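Local coordinates for aminotransferase AspB (Helicobacter pylori 26695, PDB 3EZS), which probably transfers amino groups as a class I/II aminotransferase that uses pyridoxal 5'-phosphate as its cofactor, at residues Pro109-Pro114 and Gly123-Ile128; Thr167-Ser172 and Leu304-Ser309; Phe188-Asp193 and Lys221-Ile226; Ile199-Pro204 and Asn292-Arg297. One frame throughout, in Å; residues are numbered along the deposited sequence.

Contact 1 of 4, residues Pro109-Pro114 and Gly123-Ile128; sequences PTIAYP and GAAKFI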
loop_
_atom_site.group_PDB
_atom_site.type_symbol
_atom_site.label_atom_id
_atom_site.label_comp_id
_atom_site.label_asym_id
_atom_site.label_seq_id
_atom_site.Cartn_x
_atom_site.Cartn_y
_atom_site.Cartn_z
ATOM N N PRO A 109 2.026 3.039 -24.396
ATOM C CA PRO A 109 3.347 3.082 -23.796
ATOM C C PRO A 109 4.107 1.774 -23.975
ATOM O O PRO A 109 3.490 0.729 -24.135
ATOM C CB PRO A 109 3.052 3.366 -22.328
ATOM C CG PRO A 109 1.678 2.824 -22.100
ATOM C CD PRO A 109 0.952 3.028 -23.385
ATOM N N THR A 110 5.436 1.862 -23.987
ATOM C CA THR A 110 6.315 0.708 -24.159
ATOM C C THR A 110 7.331 0.639 -23.031
ATOM O O THR A 110 8.060 1.603 -22.796
ATOM C CB THR A 110 7.082 0.792 -25.467
ATOM O OG1 THR A 110 6.156 0.950 -26.557
ATOM C CG2 THR A 110 7.943 -0.472 -25.649
ATOM N N ILE A 111 7.378 -0.496 -22.336
ATOM C CA ILE A 111 8.289 -0.684 -21.231
ATOM C C ILE A 111 9.293 -1.783 -21.591
ATOM O O ILE A 111 8.927 -2.775 -22.227
ATOM C CB ILE A 111 7.520 -1.054 -19.952
ATOM C CG1 ILE A 111 6.525 0.055 -19.584
ATOM C CG2 ILE A 111 8.480 -1.309 -18.793
ATOM C CD1 ILE A 111 5.659 -0.298 -18.337
ATOM N N ALA A 112 10.558 -1.590 -21.215
ATOM C CA ALA A 112 11.594 -2.604 -21.457
ATOM C C ALA A 112 12.082 -3.138 -20.127
ATOM O O ALA A 112 12.214 -2.387 -19.168
ATOM C CB ALA A 112 12.762 -2.039 -22.257
ATOM N N TYR A 113 12.290 -4.446 -20.061
ATOM C CA TYR A 113 12.864 -5.081 -18.868
ATOM C C TYR A 113 13.537 -6.392 -19.269
ATOM O O TYR A 113 13.229 -6.941 -20.328
ATOM C CB TYR A 113 11.831 -5.260 -17.738
ATOM C CG TYR A 113 10.510 -5.901 -18.124
ATOM C CD1 TYR A 113 9.465 -5.132 -18.621
ATOM C CD2 TYR A 113 10.285 -7.262 -17.942
ATOM C CE1 TYR A 113 8.248 -5.708 -18.957
ATOM C CE2 TYR A 113 9.071 -7.845 -18.275
ATOM C CZ TYR A 113 8.059 -7.064 -18.785
ATOM O OH TYR A 113 6.847 -7.632 -19.123
ATOM N N PRO A 114 14.457 -6.909 -18.426
ATOM C CA PRO A 114 15.138 -8.142 -18.842
ATOM C C PRO A 114 14.265 -9.405 -18.786
ATOM O O PRO A 114 13.143 -9.380 -18.259
ATOM C CB PRO A 114 16.327 -8.250 -17.870
ATOM C CG PRO A 114 16.334 -6.976 -17.072
ATOM C CD PRO A 114 14.938 -6.446 -17.110
ATOM N N GLY A 123 3.564 -7.368 -14.370
ATOM C CA GLY A 123 2.312 -6.924 -13.784
ATOM C C GLY A 123 2.160 -5.412 -13.949
ATOM O O GLY A 123 1.086 -4.919 -14.299
ATOM N N ALA A 124 3.246 -4.695 -13.685
ATOM C CA ALA A 124 3.297 -3.257 -13.817
ATOM C C ALA A 124 2.935 -2.817 -15.234
ATOM O O ALA A 124 2.129 -1.896 -15.417
ATOM C CB ALA A 124 4.709 -2.757 -13.436
ATOM N N ALA A 125 3.531 -3.481 -16.233
ATOM C CA ALA A 125 3.262 -3.198 -17.647
ATOM C C ALA A 125 1.821 -3.509 -18.021
ATOM O O ALA A 125 1.206 -2.801 -18.814
ATOM C CB ALA A 125 4.221 -4.013 -18.537
ATOM N N LYS A 126 1.287 -4.597 -17.486
ATOM C CA LYS A 126 -0.105 -4.955 -17.764
ATOM C C LYS A 126 -1.062 -3.914 -17.186
ATOM O O LYS A 126 -2.015 -3.519 -17.839
ATOM C CB LYS A 126 -0.456 -6.318 -17.166
ATOM C CG LYS A 126 0.048 -7.531 -17.927
ATOM C CD LYS A 126 -0.367 -8.773 -17.156
ATOM C CE LYS A 126 -0.174 -10.033 -17.944
ATOM N NZ LYS A 126 -0.729 -11.138 -17.135
ATOM N N PHE A 127 -0.786 -3.463 -15.962
ATOM C CA PHE A 127 -1.648 -2.487 -15.293
ATOM C C PHE A 127 -1.786 -1.156 -16.044
ATOM O O PHE A 127 -2.865 -0.556 -16.034
ATOM C CB PHE A 127 -1.181 -2.250 -13.854
ATOM C CG PHE A 127 -2.134 -1.421 -13.029
ATOM C CD1 PHE A 127 -3.490 -1.752 -12.955
ATOM C CD2 PHE A 127 -1.669 -0.352 -12.275
ATOM C CE1 PHE A 127 -4.365 -1.008 -12.186
ATOM C CE2 PHE A 127 -2.548 0.398 -11.484
ATOM C CZ PHE A 127 -3.892 0.067 -11.444
ATOM N N ILE A 128 -0.713 -0.708 -16.704
ATOM C CA ILE A 128 -0.754 0.534 -17.497
ATOM C C ILE A 128 -0.941 0.204 -19.003
ATOM O O ILE A 128 -0.788 1.061 -19.859
ATOM C CB ILE A 128 0.501 1.440 -17.189
ATOM C CG1 ILE A 128 0.337 2.881 -17.723
ATOM C CG2 ILE A 128 1.807 0.781 -17.712
ATOM C CD1 ILE A 128 -0.928 3.648 -17.249
#

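Contact 2 of 4, residues Thr167-Ser172 and Leu304-Ser309; sequences TGRTLS and LIYPYS. With EDO (1,2-ethanediol), chain D.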
loop_
_atom_site.group_PDB
_atom_site.type_symbol
_atom_site.label_atom_id
_atom_site.label_comp_id
_atom_site.label_asym_id
_atom_site.label_seq_id
_atom_site.Cartn_x
_atom_site.Cartn_y
_atom_site.Cartn_z
ATOM N N THR A 167 19.814 -14.193 -12.281
ATOM C CA THR A 167 21.145 -14.553 -12.787
ATOM C C THR A 167 22.330 -14.080 -11.959
ATOM O O THR A 167 23.438 -14.586 -12.125
ATOM C CB THR A 167 21.363 -13.988 -14.204
ATOM O OG1 THR A 167 21.424 -12.563 -14.142
ATOM C CG2 THR A 167 20.265 -14.440 -15.201
ATOM N N GLY A 168 22.116 -13.077 -11.107
ATOM C CA GLY A 168 23.199 -12.473 -10.356
ATOM C C GLY A 168 24.002 -11.453 -11.159
ATOM O O GLY A 168 24.856 -10.760 -10.595
ATOM N N ARG A 169 23.750 -11.351 -12.467
ATOM C CA ARG A 169 24.482 -10.425 -13.325
ATOM C C ARG A 169 24.389 -9.009 -12.808
ATOM O O ARG A 169 23.288 -8.511 -12.543
ATOM C CB ARG A 169 23.943 -10.469 -14.751
ATOM C CG ARG A 169 24.635 -9.500 -15.742
ATOM C CD ARG A 169 26.099 -9.857 -16.008
ATOM N NE ARG A 169 26.572 -9.242 -17.262
ATOM C CZ ARG A 169 27.086 -8.020 -17.392
ATOM N NH1 ARG A 169 27.218 -7.206 -16.361
ATOM N NH2 ARG A 169 27.459 -7.598 -18.588
ATOM N N THR A 170 25.559 -8.376 -12.683
ATOM C CA THR A 170 25.685 -7.026 -12.150
ATOM C C THR A 170 26.395 -6.139 -13.178
ATOM O O THR A 170 27.470 -6.464 -13.660
ATOM C CB THR A 170 26.428 -7.046 -10.775
ATOM O OG1 THR A 170 25.607 -7.732 -9.830
ATOM C CG2 THR A 170 26.706 -5.645 -10.220
ATOM N N LEU A 171 25.772 -5.027 -13.510
ATOM C CA LEU A 171 26.314 -4.091 -14.479
ATOM C C LEU A 171 27.400 -3.235 -13.842
ATOM O O LEU A 171 27.256 -2.765 -12.707
ATOM C CB LEU A 171 25.201 -3.197 -15.008
ATOM C CG LEU A 171 24.037 -3.872 -15.763
ATOM C CD1 LEU A 171 23.009 -2.829 -16.154
ATOM C CD2 LEU A 171 24.516 -4.633 -16.997
ATOM N N SER A 172 28.484 -3.037 -14.579
ATOM C CA SER A 172 29.598 -2.237 -14.120
ATOM C C SER A 172 29.246 -0.754 -14.183
ATOM O O SER A 172 28.241 -0.357 -14.767
ATOM C CB SER A 172 30.811 -2.495 -15.014
ATOM O OG SER A 172 30.598 -1.935 -16.303
ATOM N N LEU A 304 29.566 -20.521 -13.814
ATOM C CA LEU A 304 29.739 -19.110 -13.518
ATOM C C LEU A 304 28.779 -18.660 -12.399
ATOM O O LEU A 304 27.556 -18.748 -12.548
ATOM C CB LEU A 304 29.493 -18.274 -14.775
ATOM C CG LEU A 304 29.686 -16.754 -14.681
ATOM C CD1 LEU A 304 31.066 -16.356 -14.133
ATOM C CD2 LEU A 304 29.480 -16.176 -16.054
ATOM N N ILE A 305 29.340 -18.199 -11.285
ATOM C CA ILE A 305 28.559 -17.644 -10.174
ATOM C C ILE A 305 29.089 -16.224 -9.938
ATOM O O ILE A 305 30.233 -16.048 -9.493
ATOM C CB ILE A 305 28.657 -18.517 -8.886
ATOM C CG1 ILE A 305 28.198 -19.956 -9.183
ATOM C CG2 ILE A 305 27.817 -17.920 -7.745
ATOM C CD1 ILE A 305 28.335 -20.893 -8.010
ATOM N N TYR A 306 28.292 -15.217 -10.294
ATOM C CA TYR A 306 28.699 -13.830 -10.072
ATOM C C TYR A 306 28.736 -13.550 -8.572
ATOM O O TYR A 306 27.900 -14.066 -7.834
ATOM C CB TYR A 306 27.737 -12.857 -10.762
ATOM C CG TYR A 306 27.750 -12.936 -12.287
ATOM C CD1 TYR A 306 28.882 -12.575 -13.020
ATOM C CD2 TYR A 306 26.612 -13.329 -12.992
ATOM C CE1 TYR A 306 28.881 -12.642 -14.407
ATOM C CE2 TYR A 306 26.599 -13.389 -14.367
ATOM C CZ TYR A 306 27.727 -13.049 -15.067
ATOM O OH TYR A 306 27.685 -13.123 -16.421
ATOM N N PRO A 307 29.688 -12.725 -8.100
ATOM C CA PRO A 307 29.788 -12.428 -6.658
ATOM C C PRO A 307 28.783 -11.382 -6.113
ATOM O O PRO A 307 29.151 -10.519 -5.307
ATOM C CB PRO A 307 31.241 -11.955 -6.512
ATOM C CG PRO A 307 31.541 -11.282 -7.823
ATOM C CD PRO A 307 30.721 -12.017 -8.882
ATOM N N TYR A 308 27.518 -11.500 -6.522
ATOM C CA TYR A 308 26.460 -10.575 -6.151
ATOM C C TYR A 308 25.163 -11.395 -6.084
ATOM O O TYR A 308 25.027 -12.429 -6.768
ATOM C CB TYR A 308 26.302 -9.422 -7.187
ATOM C CG TYR A 308 27.579 -8.702 -7.545
ATOM C CD1 TYR A 308 27.998 -7.586 -6.825
ATOM C CD2 TYR A 308 28.373 -9.131 -8.616
ATOM C CE1 TYR A 308 29.196 -6.926 -7.137
ATOM C CE2 TYR A 308 29.574 -8.459 -8.960
ATOM C CZ TYR A 308 29.974 -7.362 -8.210
ATOM O OH TYR A 308 31.145 -6.697 -8.514
ATOM N N SER A 309 24.213 -10.890 -5.293
ATOM C CA SER A 309 22.914 -11.521 -5.023
ATOM C C SER A 309 23.206 -12.767 -4.186
ATOM O O SER A 309 24.345 -13.003 -3.834
ATOM C CB SER A 309 22.130 -11.881 -6.308
ATOM O OG SER A 309 22.425 -13.198 -6.800
HETATM C C1 EDO D . 21.690 -7.362 -15.478
HETATM O O1 EDO D . 22.181 -6.600 -14.363
HETATM C C2 EDO D . 20.546 -6.597 -16.126
HETATM O O2 EDO D . 19.638 -6.133 -15.145
HETATM O O HOH W 1 25.368 -15.877 -10.709
#

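Contact 3 of 4, residues Phe188-Asp193 and Lys221-Ile226; sequences FILIND and KNVLVI. With EDO (1,2-ethanediol), chain F.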
loop_
_atom_site.group_PDB
_atom_site.type_symbol
_atom_site.label_atom_id
_atom_site.label_comp_id
_atom_site.label_asym_id
_atom_site.label_seq_id
_atom_site.Cartn_x
_atom_site.Cartn_y
_atom_site.Cartn_z
ATOM N N PHE A 188 14.127 8.682 -22.513
ATOM C CA PHE A 188 13.257 7.698 -21.845
ATOM C C PHE A 188 13.630 7.646 -20.356
ATOM O O PHE A 188 14.699 8.115 -19.960
ATOM C CB PHE A 188 13.261 6.303 -22.489
ATOM C CG PHE A 188 14.599 5.647 -22.554
ATOM C CD1 PHE A 188 15.126 4.994 -21.452
ATOM C CD2 PHE A 188 15.319 5.631 -23.753
ATOM C CE1 PHE A 188 16.364 4.369 -21.519
ATOM C CE2 PHE A 188 16.568 5.000 -23.837
ATOM C CZ PHE A 188 17.086 4.359 -22.719
ATOM N N ILE A 189 12.714 7.122 -19.546
ATOM C CA ILE A 189 12.905 6.992 -18.115
ATOM C C ILE A 189 13.628 5.673 -17.838
ATOM O O ILE A 189 13.259 4.637 -18.376
ATOM C CB ILE A 189 11.559 7.045 -17.344
ATOM C CG1 ILE A 189 10.812 8.347 -17.649
ATOM C CG2 ILE A 189 11.793 6.841 -15.820
ATOM C CD1 ILE A 189 11.637 9.599 -17.471
ATOM N N LEU A 190 14.659 5.736 -16.996
ATOM C CA LEU A 190 15.494 4.592 -16.665
ATOM C C LEU A 190 15.504 4.328 -15.164
ATOM O O LEU A 190 15.850 5.206 -14.395
ATOM C CB LEU A 190 16.934 4.872 -17.112
ATOM C CG LEU A 190 17.992 3.781 -16.862
ATOM C CD1 LEU A 190 17.721 2.511 -17.686
ATOM C CD2 LEU A 190 19.374 4.347 -17.158
ATOM N N ILE A 191 15.154 3.109 -14.766
ATOM C CA ILE A 191 15.120 2.714 -13.356
ATOM C C ILE A 191 15.993 1.488 -13.115
ATOM O O ILE A 191 16.044 0.598 -13.950
ATOM C CB ILE A 191 13.679 2.272 -12.943
ATOM C CG1 ILE A 191 12.692 3.435 -13.010
ATOM C CG2 ILE A 191 13.661 1.660 -11.541
ATOM C CD1 ILE A 191 11.230 2.954 -12.840
ATOM N N ASN A 192 16.680 1.440 -11.980
ATOM C CA ASN A 192 17.349 0.223 -11.578
ATOM C C ASN A 192 16.732 -0.263 -10.257
ATOM O O ASN A 192 16.633 0.489 -9.284
ATOM C CB ASN A 192 18.860 0.399 -11.436
ATOM C CG ASN A 192 19.597 -0.938 -11.210
ATOM O OD1 ASN A 192 19.140 -1.997 -11.631
ATOM N ND2 ASN A 192 20.753 -0.873 -10.556
ATOM N N ASP A 193 16.253 -1.500 -10.268
ATOM C CA ASP A 193 15.772 -2.184 -9.079
ATOM C C ASP A 193 17.059 -2.599 -8.373
ATOM O O ASP A 193 17.708 -3.576 -8.763
ATOM C CB ASP A 193 14.939 -3.385 -9.502
ATOM C CG ASP A 193 14.539 -4.285 -8.347
ATOM O OD1 ASP A 193 15.033 -4.115 -7.219
ATOM O OD2 ASP A 193 13.728 -5.196 -8.601
ATOM N N LYS A 221 18.433 13.444 -13.869
ATOM C CA LYS A 221 17.367 13.588 -14.861
ATOM C C LYS A 221 17.075 12.249 -15.540
ATOM O O LYS A 221 18.015 11.559 -15.977
ATOM C CB LYS A 221 17.765 14.605 -15.933
ATOM C CG LYS A 221 16.736 14.789 -17.050
ATOM C CD LYS A 221 17.126 15.938 -17.984
ATOM C CE LYS A 221 16.075 16.206 -19.079
ATOM N NZ LYS A 221 16.008 15.143 -20.131
ATOM N N ASN A 222 15.780 11.904 -15.609
ATOM C CA ASN A 222 15.270 10.664 -16.198
ATOM C C ASN A 222 15.670 9.358 -15.470
ATOM O O ASN A 222 15.338 8.263 -15.948
ATOM C CB ASN A 222 15.682 10.543 -17.677
ATOM C CG ASN A 222 14.921 11.485 -18.586
ATOM O OD1 ASN A 222 14.335 12.465 -18.143
ATOM N ND2 ASN A 222 14.913 11.166 -19.874
ATOM N N VAL A 223 16.336 9.464 -14.326
ATOM C CA VAL A 223 16.897 8.275 -13.662
ATOM C C VAL A 223 16.473 8.138 -12.197
ATOM O O VAL A 223 16.448 9.124 -11.435
ATOM C CB VAL A 223 18.438 8.284 -13.783
ATOM C CG1 VAL A 223 19.073 7.081 -13.072
ATOM C CG2 VAL A 223 18.862 8.329 -15.271
ATOM N N LEU A 224 16.160 6.895 -11.824
ATOM C CA LEU A 224 15.685 6.531 -10.495
ATOM C C LEU A 224 16.189 5.135 -10.096
ATOM O O LEU A 224 16.418 4.282 -10.941
ATOM C CB LEU A 224 14.147 6.531 -10.470
ATOM C CG LEU A 224 13.447 7.870 -10.776
ATOM C CD1 LEU A 224 12.203 7.647 -11.552
ATOM C CD2 LEU A 224 13.205 8.718 -9.538
ATOM N N VAL A 225 16.383 4.939 -8.800
ATOM C CA VAL A 225 16.841 3.674 -8.240
ATOM C C VAL A 225 15.862 3.341 -7.125
ATOM O O VAL A 225 15.373 4.230 -6.441
ATOM C CB VAL A 225 18.307 3.745 -7.700
ATOM C CG1 VAL A 225 19.334 4.011 -8.837
ATOM C CG2 VAL A 225 18.444 4.793 -6.600
ATOM N N ILE A 226 15.576 2.063 -6.953
ATOM C CA ILE A 226 14.615 1.579 -5.969
ATOM C C ILE A 226 15.336 0.655 -4.979
ATOM O O ILE A 226 16.013 -0.275 -5.383
ATOM C CB ILE A 226 13.438 0.858 -6.685
ATOM C CG1 ILE A 226 12.633 1.879 -7.490
ATOM C CG2 ILE A 226 12.529 0.113 -5.668
ATOM C CD1 ILE A 226 11.440 1.307 -8.269
HETATM C C1 EDO F . 13.581 -9.497 -6.624
HETATM O O1 EDO F . 13.384 -8.955 -5.306
HETATM C C2 EDO F . 13.666 -8.340 -7.636
HETATM O O2 EDO F . 14.981 -7.859 -7.907
#

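Contact 4 of 4, residues Ile199-Pro204 and Asn292-Arg297; sequences IYENTP and NLKLAR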
loop_
_atom_site.group_PDB
_atom_site.type_symbol
_atom_site.label_atom_id
_atom_site.label_comp_id
_atom_site.label_asym_id
_atom_site.label_seq_id
_atom_site.Cartn_x
_atom_site.Cartn_y
_atom_site.Cartn_z
ATOM N N ILE A 199 23.785 -7.256 -1.067
ATOM C CA ILE A 199 24.028 -8.688 -1.071
ATOM C C ILE A 199 25.152 -8.887 -2.064
ATOM O O ILE A 199 24.931 -8.931 -3.259
ATOM C CB ILE A 199 22.758 -9.511 -1.471
ATOM C CG1 ILE A 199 21.517 -9.046 -0.682
ATOM C CG2 ILE A 199 23.004 -11.017 -1.278
ATOM C CD1 ILE A 199 21.741 -8.979 0.849
ATOM N N TYR A 200 26.375 -8.962 -1.565
ATOM C CA TYR A 200 27.534 -9.101 -2.421
ATOM C C TYR A 200 28.660 -9.764 -1.636
ATOM O O TYR A 200 28.688 -9.737 -0.404
ATOM C CB TYR A 200 27.961 -7.745 -3.005
ATOM C CG TYR A 200 28.378 -6.725 -1.976
ATOM C CD1 TYR A 200 29.695 -6.622 -1.556
ATOM C CD2 TYR A 200 27.448 -5.863 -1.421
ATOM C CE1 TYR A 200 30.071 -5.668 -0.598
ATOM C CE2 TYR A 200 27.806 -4.918 -0.468
ATOM C CZ TYR A 200 29.105 -4.826 -0.066
ATOM O OH TYR A 200 29.426 -3.891 0.872
ATOM N N GLU A 201 29.599 -10.338 -2.375
ATOM C CA GLU A 201 30.644 -11.165 -1.801
ATOM C C GLU A 201 31.953 -10.452 -1.545
ATOM O O GLU A 201 32.548 -10.626 -0.492
ATOM C CB GLU A 201 30.881 -12.339 -2.758
ATOM C CG GLU A 201 31.886 -13.368 -2.307
ATOM C CD GLU A 201 32.229 -14.335 -3.413
ATOM O OE1 GLU A 201 31.376 -14.575 -4.291
ATOM O OE2 GLU A 201 33.354 -14.858 -3.399
ATOM N N ASN A 202 32.425 -9.694 -2.531
ATOM C CA ASN A 202 33.708 -9.002 -2.423
ATOM C C ASN A 202 33.507 -7.484 -2.551
ATOM O O ASN A 202 33.260 -6.785 -1.569
ATOM C CB ASN A 202 34.688 -9.514 -3.519
ATOM C CG ASN A 202 34.890 -11.021 -3.495
ATOM O OD1 ASN A 202 34.964 -11.637 -2.435
ATOM N ND2 ASN A 202 35.009 -11.621 -4.682
ATOM N N THR A 203 33.550 -6.997 -3.784
ATOM C CA THR A 203 33.457 -5.589 -4.059
ATOM C C THR A 203 31.974 -5.177 -4.156
ATOM O O THR A 203 31.159 -5.891 -4.764
ATOM C CB THR A 203 34.312 -5.230 -5.316
ATOM O OG1 THR A 203 34.062 -3.870 -5.705
ATOM C CG2 THR A 203 34.020 -6.167 -6.490
ATOM N N PRO A 204 31.605 -4.052 -3.521
ATOM C CA PRO A 204 30.198 -3.687 -3.578
ATOM C C PRO A 204 29.764 -3.267 -4.981
ATOM O O PRO A 204 30.530 -2.638 -5.679
ATOM C CB PRO A 204 30.086 -2.500 -2.607
ATOM C CG PRO A 204 31.389 -2.437 -1.876
ATOM C CD PRO A 204 32.400 -3.087 -2.739
ATOM N N ASN A 292 28.180 -18.172 1.289
ATOM C CA ASN A 292 27.324 -19.104 0.533
ATOM C C ASN A 292 27.755 -19.153 -0.932
ATOM O O ASN A 292 27.932 -20.239 -1.483
ATOM C CB ASN A 292 25.832 -18.740 0.648
ATOM C CG ASN A 292 25.291 -18.915 2.053
ATOM O OD1 ASN A 292 25.969 -19.477 2.913
ATOM N ND2 ASN A 292 24.062 -18.454 2.292
ATOM N N LEU A 293 27.949 -17.980 -1.546
ATOM C CA LEU A 293 28.397 -17.900 -2.944
ATOM C C LEU A 293 29.774 -18.540 -3.139
ATOM O O LEU A 293 29.999 -19.221 -4.139
ATOM C CB LEU A 293 28.468 -16.440 -3.435
ATOM C CG LEU A 293 27.212 -15.591 -3.570
ATOM C CD1 LEU A 293 27.569 -14.159 -4.039
ATOM C CD2 LEU A 293 26.209 -16.243 -4.530
ATOM N N LYS A 294 30.693 -18.307 -2.197
ATOM C CA LYS A 294 32.027 -18.917 -2.246
ATOM C C LYS A 294 31.959 -20.424 -2.204
ATOM O O LYS A 294 32.666 -21.101 -2.956
ATOM C CB LYS A 294 32.905 -18.450 -1.069
ATOM C CG LYS A 294 33.308 -16.994 -1.142
ATOM C CD LYS A 294 34.229 -16.585 0.018
ATOM C CE LYS A 294 34.525 -15.088 -0.028
ATOM N NZ LYS A 294 35.078 -14.648 -1.330
ATOM N N LEU A 295 31.135 -20.945 -1.302
ATOM C CA LEU A 295 30.964 -22.391 -1.149
ATOM C C LEU A 295 30.410 -23.004 -2.441
ATOM O O LEU A 295 30.952 -23.990 -2.948
ATOM C CB LEU A 295 30.022 -22.693 0.028
ATOM C CG LEU A 295 29.660 -24.165 0.228
ATOM C CD1 LEU A 295 30.918 -25.011 0.483
ATOM C CD2 LEU A 295 28.640 -24.291 1.321
ATOM N N ALA A 296 29.342 -22.394 -2.959
ATOM C CA ALA A 296 28.694 -22.820 -4.196
ATOM C C ALA A 296 29.689 -22.858 -5.343
ATOM O O ALA A 296 29.682 -23.800 -6.150
ATOM C CB ALA A 296 27.512 -21.893 -4.541
ATOM N N ARG A 297 30.557 -21.841 -5.401
ATOM C CA ARG A 297 31.558 -21.745 -6.460
ATOM C C ARG A 297 32.613 -22.860 -6.363
ATOM O O ARG A 297 33.083 -23.371 -7.383
ATOM C CB ARG A 297 32.211 -20.364 -6.466
ATOM C CG ARG A 297 33.099 -20.131 -7.698
ATOM C CD ARG A 297 33.733 -18.744 -7.710
ATOM N NE ARG A 297 32.720 -17.673 -7.719
ATOM C CZ ARG A 297 32.356 -16.915 -6.681
ATOM N NH1 ARG A 297 32.914 -17.049 -5.492
ATOM N NH2 ARG A 297 31.424 -15.994 -6.849
#

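Contact 1 of 4, residues Pro109-Pro114 and Gly123-Ile128
Ile111 sends its delta methyl from the strand onto the last turn of helix 120-127, where CD1 lies 3.8 Å from Ala125 CA and 4.0 Å from Ala125 CB. The same methyl meets the branch methyl of Ile128, with Ile111 CD1 and Ile128 CG2 4.0 Å apart, so one carbon bridges two residues of the helix end. Its reach comes from the torsions: CG1 stands anti to the carbonyl carbon (chi1 -60°) and the chain then runs out straight. Ile128 is turned the other way, with CG1 anti to its backbone N (chi1 -166°), which leaves CG2 as the branch that faces the strand. Pro109 approaches beside this pair, and Pro109 CG lies 3.8 Å from Ile128 O. At the far end of the strand segment the ring of Tyr113 leans obliquely on Ala125, CE1 to CB 4.4 Å, while its hydroxyl is hydrogen-bonded to Ser132 of strand 131-136. The small Ala125 therefore receives both an aliphatic tip and an aromatic ring. These segments are the strand and helix of a beta-alpha-beta unit completed by strand 131-136, and Phe127 of the same helix packs on Phe127 of the second subunit. No hydrogen bond crosses from strand segment to helix segment; the direct contact is mainly apolar packing, consistent with hydrophobic burial.

Contact 2 of 4, residues Thr167-Ser172 and Leu304-Ser309
Tyr308 lays one face of its ring against Thr170, whose CB sits 3.9 Å from the ring centroid and 22° off the normal, a CH-pi contact. Thr170 OG1 bonds back to Gly168 O at 3.2 Å, tilted out of the carbonyl plane, and lies close to the ring base, 3.2 Å from Tyr308 CG. Gly168, at positive phi, brings its CA within 3.7 Å of Ser309 OG and its oxygen within 3.6 Å of Tyr306 CB, the tight heart of the contact. The Tyr306 ring meets Thr167 O in its own plane, at the CD2 edge.

Packing is looser around Arg169, whose chain bends at chi2 (66°) and carries CD to 3.7 Å from Tyr306 OH. Its guanidinium and the ring are inclined by 50°; its NE bonds to the backbone oxygen of Asp142 and NH2 forms a salt bridge with Glu175, both outside the segments. On the flank turned from Tyr306, an ethanediol, probably from the crystallisation liquor, donates to Arg169 O and bonds to Asn161 N. A water links Thr167 O and Tyr306 N. With no direct hydrogen bond, the two segments join by close packing of rings and backbone plus one water bridge.

Contact 3 of 4, residues Phe188-Asp193 and Lys221-Ile226
Asn222 O takes the backbone N-H of Leu190 at 2.8 Å, an almost linear bond (174°) that starts the pairing of two parallel strands. Asn222 has a left-handed backbone conformation before strand 223-228. Its amide ND2 turns back to Phe188 O in a weak bond and has a stronger partner in Asp187. Next come Leu224 N to Leu190 O at 3.1 Å, Asn192 N to Leu224 O at 3.0 Å, and Ile226 N to Asn192 O at 3.0 Å. Between these rungs the CA hydrogens of Val223, Ile191 and Val225 point at carbonyl oxygens.

On one face Ile191 and Ile226 meet branch to tip, CG2 to CD1 4.0 Å. Ile191 CG1 lies anti to the carbonyl carbon (chi1 -65°), which puts CG2 anti to the backbone N, and Ile226 extends its delta methyl; helix 92-102 packs over them. Leu190, Val223, Asn192 and Val225 share the other face, where helix 208-214 lies. Asp193, at the strand's C-terminal end, is bonded to Tyr121 through OD2; it probably corresponds to the aspartate that pairs with the cofactor's pyridine nitrogen in relatives. The strands belong to a beta-alpha-beta crossover in the central sheet of a fold-type I PLP enzyme.

Contact 4 of 4, residues Ile199-Pro204 and Asn292-Arg297
A salt-bridge network fastens the loop before helix 208-214 to helix 280-299, with Glu201 held between Arg297 and Lys294. Arg297 meets the carboxylate end-on, NH2 to Glu201 OE1 at 2.9 Å and NH1 to Glu201 OE2 at 3.1 Å, each oxygen using its syn lone pair. The two flat groups are nearly coplanar, 27° apart; OE1 lies in the guanidinium plane, whereas OE2 is tilted 24° out of it. Lys294 NZ takes the anti lone pair of Glu201 OE2 at 2.7 Å, leaving that oxygen gripped by two cationic donors. Glu201 reaches this far because CG is anti to its backbone N (chi1 -177°) and the chain stays extended; a bend at chi4 turns the lysine ammonium toward it. The same NZ bonds to Asn202 OD1 at 3.2 Å, in the carbonyl plane and on a lone pair.

Beside the carboxylate, Leu293 CD1 packs on Glu201 CB, 4.0 Å away, so the buried glutamate has an apolar flank. Two cations close by would probably favour the ionised carboxylate. The glutamate thus accepts from Lys294 and Arg297, a salt-bridge network joining a loop to one side of a helix through positions i and i+3.

Overall arrangement
Contacts 1 and 3 both belong to the central mixed sheet, their centres about 14 Å apart with strand 157-160 running between their strands. Contacts 2 and 4 form a second cluster, centres about 9 Å apart, and touch directly: Ile305 O lies 2.9 Å from Arg297 NH2 and Ser309 N lies 2.9 Å from Ile199 O, both probable hydrogen bonds. Arg297 thus probably bonds to the loop of contact 2 as well as to Glu201. Contacts 2 and 3 are about 20 Å apart between centres but about 6 Å between nearest atoms. Asp193, at its strand's C-terminal end, suggests a cofactor pocket there; ethanediols, probably from the crystallisation liquor, lie beside Arg169 and Asp193.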